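Local structure of ARF-like GTPase (Chlamydomonas reinhardtii, 4M9Q) at residues 15-20 with 76-81. The protein is an ARF-like small GTPase of the ADP-ribosylation factor family, with a P-loop fold that binds phosphoaminophosphonic acid-guanylate ester and magnesium. Residues are numbered along the deposited sequence; the frame is centred on the assembly and turned at random.
Sequences AGKTTL and VYVVDA. With MG (magnesium ion), chain E; GNP (phosphoaminophosphonic acid-guanylate ester), chain D.
In the P-loop (Walker A), the peptide group joining A15 to G16 lies flat against V78. V78 CG1 sits over one face of it, 4.0 Å from A15 C. Near the plane of this peptide, G16 N donates to GNP O2B on the beta-phosphate. A15 O accepts a bond from N113 ND2. A15 CB in turn lies over a face of the V78-V79 peptide, 3.3 Å from V78 O.

The P-loop of this Ras-like GTPase thus packs on strand 74-80 of the central sheet. No hydrogen bond joins the two segments; the contact is van der Waals packing and largely buried. V78 CG1 is anti to its backbone N (chi1 -174°), which turns CG1 to A15 and CG2 to the helix. V78 CG2 meets K17 CG at 4.1 Å and L20 CD1 at 4.3 Å. L9 of the neighbouring strand 3-10 touches both K17 and V78.

Beyond CG, the K17 chain bends twice and brings NZ back to the phosphates and to G11 O. D80 CB lies 4.0 Å from A15 CA, and D80 OD2 forms a salt bridge with K114.

The P-loop and first helical turn bind the phosphates and the magnesium. T18 OG1 binds the magnesium, joined there by T35, and T18 N donates to GNP O1B. T19 N and OG1 both reach O2A. GNP O2B accepts three bonds: from G16 N, from K17 N (3.0 Å, angle 166°) and from K17 NZ at 2.9 Å.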
loop_
_atom_site.group_PDB
_atom_site.type_symbol
_atom_site.label_atom_id
_atom_site.label_comp_id
_atom_site.label_asym_id
_atom_site.label_seq_id
_atom_site.Cartn_x
_atom_site.Cartn_y
_atom_site.Cartn_z
ATOM N N ALA A 15 -2.066 8.654 -7.518
ATOM C CA ALA A 15 -2.529 8.717 -6.138
ATOM C C ALA A 15 -1.453 9.331 -5.222
ATOM O O ALA A 15 -1.784 10.066 -4.228
ATOM C CB ALA A 15 -2.910 7.338 -5.655
ATOM N N GLY A 16 -0.192 9.035 -5.571
ATOM C CA GLY A 16 0.961 9.562 -4.844
ATOM C C GLY A 16 1.832 8.549 -4.155
ATOM O O GLY A 16 2.499 8.913 -3.193
ATOM N N LYS A 17 1.872 7.315 -4.680
ATOM C CA LYS A 17 2.563 6.197 -4.037
ATOM C C LYS A 17 4.056 6.446 -4.056
ATOM O O LYS A 17 4.730 6.381 -3.022
ATOM C CB LYS A 17 2.300 4.907 -4.779
ATOM C CG LYS A 17 0.847 4.544 -4.898
ATOM C CD LYS A 17 0.619 3.242 -5.676
ATOM C CE LYS A 17 0.849 3.432 -7.170
ATOM N NZ LYS A 17 -0.203 4.262 -7.801
ATOM N N THR A 18 4.599 6.728 -5.239
ATOM C CA THR A 18 6.026 6.930 -5.343
ATOM C C THR A 18 6.473 8.113 -4.466
ATOM O O THR A 18 7.460 8.010 -3.751
ATOM C CB THR A 18 6.447 7.028 -6.806
ATOM O OG1 THR A 18 6.010 5.844 -7.483
ATOM C CG2 THR A 18 7.984 7.119 -6.999
ATOM N N THR A 19 5.708 9.202 -4.452
ATOM C CA THR A 19 6.037 10.365 -3.614
ATOM C C THR A 19 5.953 9.989 -2.133
ATOM O O THR A 19 6.753 10.391 -1.318
ATOM C CB THR A 19 5.096 11.529 -3.920
ATOM O OG1 THR A 19 5.052 11.743 -5.350
ATOM C CG2 THR A 19 5.552 12.851 -3.217
ATOM N N LEU A 20 4.978 9.169 -1.798
ATOM C CA LEU A 20 4.796 8.747 -0.424
ATOM C C LEU A 20 5.957 7.864 0.009
ATOM O O LEU A 20 6.553 8.039 1.062
ATOM C CB LEU A 20 3.467 8.042 -0.286
ATOM C CG LEU A 20 3.076 7.720 1.145
ATOM C CD1 LEU A 20 1.556 7.861 1.271
ATOM C CD2 LEU A 20 3.586 6.328 1.492
ATOM N N VAL A 76 -0.285 -1.077 1.690
ATOM C CA VAL A 76 -0.589 0.316 1.849
ATOM C C VAL A 76 -1.364 0.657 0.570
ATOM O O VAL A 76 -0.835 0.461 -0.512
ATOM C CB VAL A 76 0.643 1.157 2.002
ATOM C CG1 VAL A 76 0.284 2.633 2.032
ATOM C CG2 VAL A 76 1.416 0.774 3.253
ATOM N N TYR A 77 -2.622 1.107 0.686
ATOM C CA TYR A 77 -3.386 1.541 -0.445
ATOM C C TYR A 77 -3.521 3.063 -0.395
ATOM O O TYR A 77 -3.950 3.616 0.621
ATOM C CB TYR A 77 -4.736 0.884 -0.422
ATOM C CG TYR A 77 -5.469 0.994 -1.749
ATOM C CD1 TYR A 77 -5.183 0.146 -2.780
ATOM C CD2 TYR A 77 -6.441 1.967 -1.946
ATOM C CE1 TYR A 77 -5.831 0.270 -3.976
ATOM C CE2 TYR A 77 -7.080 2.098 -3.142
ATOM C CZ TYR A 77 -6.770 1.243 -4.152
ATOM O OH TYR A 77 -7.435 1.356 -5.325
ATOM N N VAL A 78 -3.120 3.755 -1.454
ATOM C CA VAL A 78 -3.102 5.194 -1.480
ATOM C C VAL A 78 -4.182 5.675 -2.424
ATOM O O VAL A 78 -4.323 5.194 -3.560
ATOM C CB VAL A 78 -1.730 5.705 -1.955
ATOM C CG1 VAL A 78 -1.639 7.234 -1.859
ATOM C CG2 VAL A 78 -0.588 5.075 -1.143
ATOM N N VAL A 79 -4.960 6.657 -1.952
ATOM C CA VAL A 79 -6.030 7.245 -2.722
ATOM C C VAL A 79 -5.729 8.712 -2.863
ATOM O O VAL A 79 -5.286 9.356 -1.903
ATOM C CB VAL A 79 -7.368 7.130 -1.989
ATOM C CG1 VAL A 79 -8.486 7.757 -2.816
ATOM C CG2 VAL A 79 -7.694 5.685 -1.737
ATOM N N ASP A 80 -5.987 9.263 -4.051
ATOM C CA ASP A 80 -5.903 10.721 -4.210
ATOM C C ASP A 80 -7.202 11.246 -3.654
ATOM O O ASP A 80 -8.248 11.144 -4.315
ATOM C CB ASP A 80 -5.692 11.102 -5.679
ATOM C CG ASP A 80 -5.565 12.613 -5.923
ATOM O OD1 ASP A 80 -5.840 13.427 -5.000
ATOM O OD2 ASP A 80 -5.240 13.000 -7.105
ATOM N N ALA A 81 -7.124 11.801 -2.449
ATOM C CA ALA A 81 -8.305 12.217 -1.742
ATOM C C ALA A 81 -8.933 13.448 -2.383
ATOM O O ALA A 81 -10.083 13.775 -2.069
ATOM C CB ALA A 81 -7.996 12.479 -0.255
HETATM MG MG MG E . 4.838 5.767 -8.959
HETATM P PG GNP D . 1.958 5.863 -10.707
HETATM O O1G GNP D . 3.554 5.672 -10.504
HETATM O O2G GNP D . 1.147 4.777 -9.919
HETATM O O3G GNP D . 1.705 5.931 -12.225
HETATM N N3B GNP D . 1.541 7.309 -9.918
HETATM P PB GNP D . 2.021 7.494 -8.308
HETATM O O1B GNP D . 3.451 6.809 -8.000
HETATM O O2B GNP D . 0.903 6.940 -7.470
HETATM O O3A GNP D . 2.044 9.078 -8.184
HETATM P PA GNP D . 3.276 10.016 -7.823
HETATM O O1A GNP D . 4.092 9.915 -9.053
HETATM O O2A GNP D . 3.777 9.607 -6.482
HETATM O "O5'" GNP D . 2.488 11.402 -7.720
HETATM C "C5'" GNP D . 1.596 11.791 -8.792
HETATM C "C4'" GNP D . 1.496 13.337 -8.877
HETATM O "O4'" GNP D . 0.911 13.773 -7.640
HETATM C "C3'" GNP D . 2.840 14.051 -8.885
HETATM O "O3'" GNP D . 2.758 15.374 -9.411
HETATM C "C2'" GNP D . 3.135 14.277 -7.442
HETATM O "O2'" GNP D . 3.993 15.347 -7.175
HETATM C "C1'" GNP D . 1.775 14.650 -6.941
HETATM N N9 GNP D . 1.560 14.508 -5.499
HETATM C C8 GNP D . 1.866 13.427 -4.784
HETATM N N7 GNP D . 1.484 13.581 -3.508
HETATM C C5 GNP D . 0.939 14.797 -3.396
HETATM C C6 GNP D . 0.366 15.561 -2.275
HETATM O O6 GNP D . 0.319 15.097 -1.120
HETATM N N1 GNP D . -0.113 16.756 -2.546
HETATM C C2 GNP D . -0.083 17.301 -3.803
HETATM N N2 GNP D . -0.584 18.531 -3.941
HETATM N N3 GNP D . 0.429 16.666 -4.889
HETATM C C4 GNP D . 0.983 15.419 -4.716
HETATM O O HOH W 1 5.546 7.608 -9.637
HETATM O O HOH W 2 4.102 3.986 -8.301
#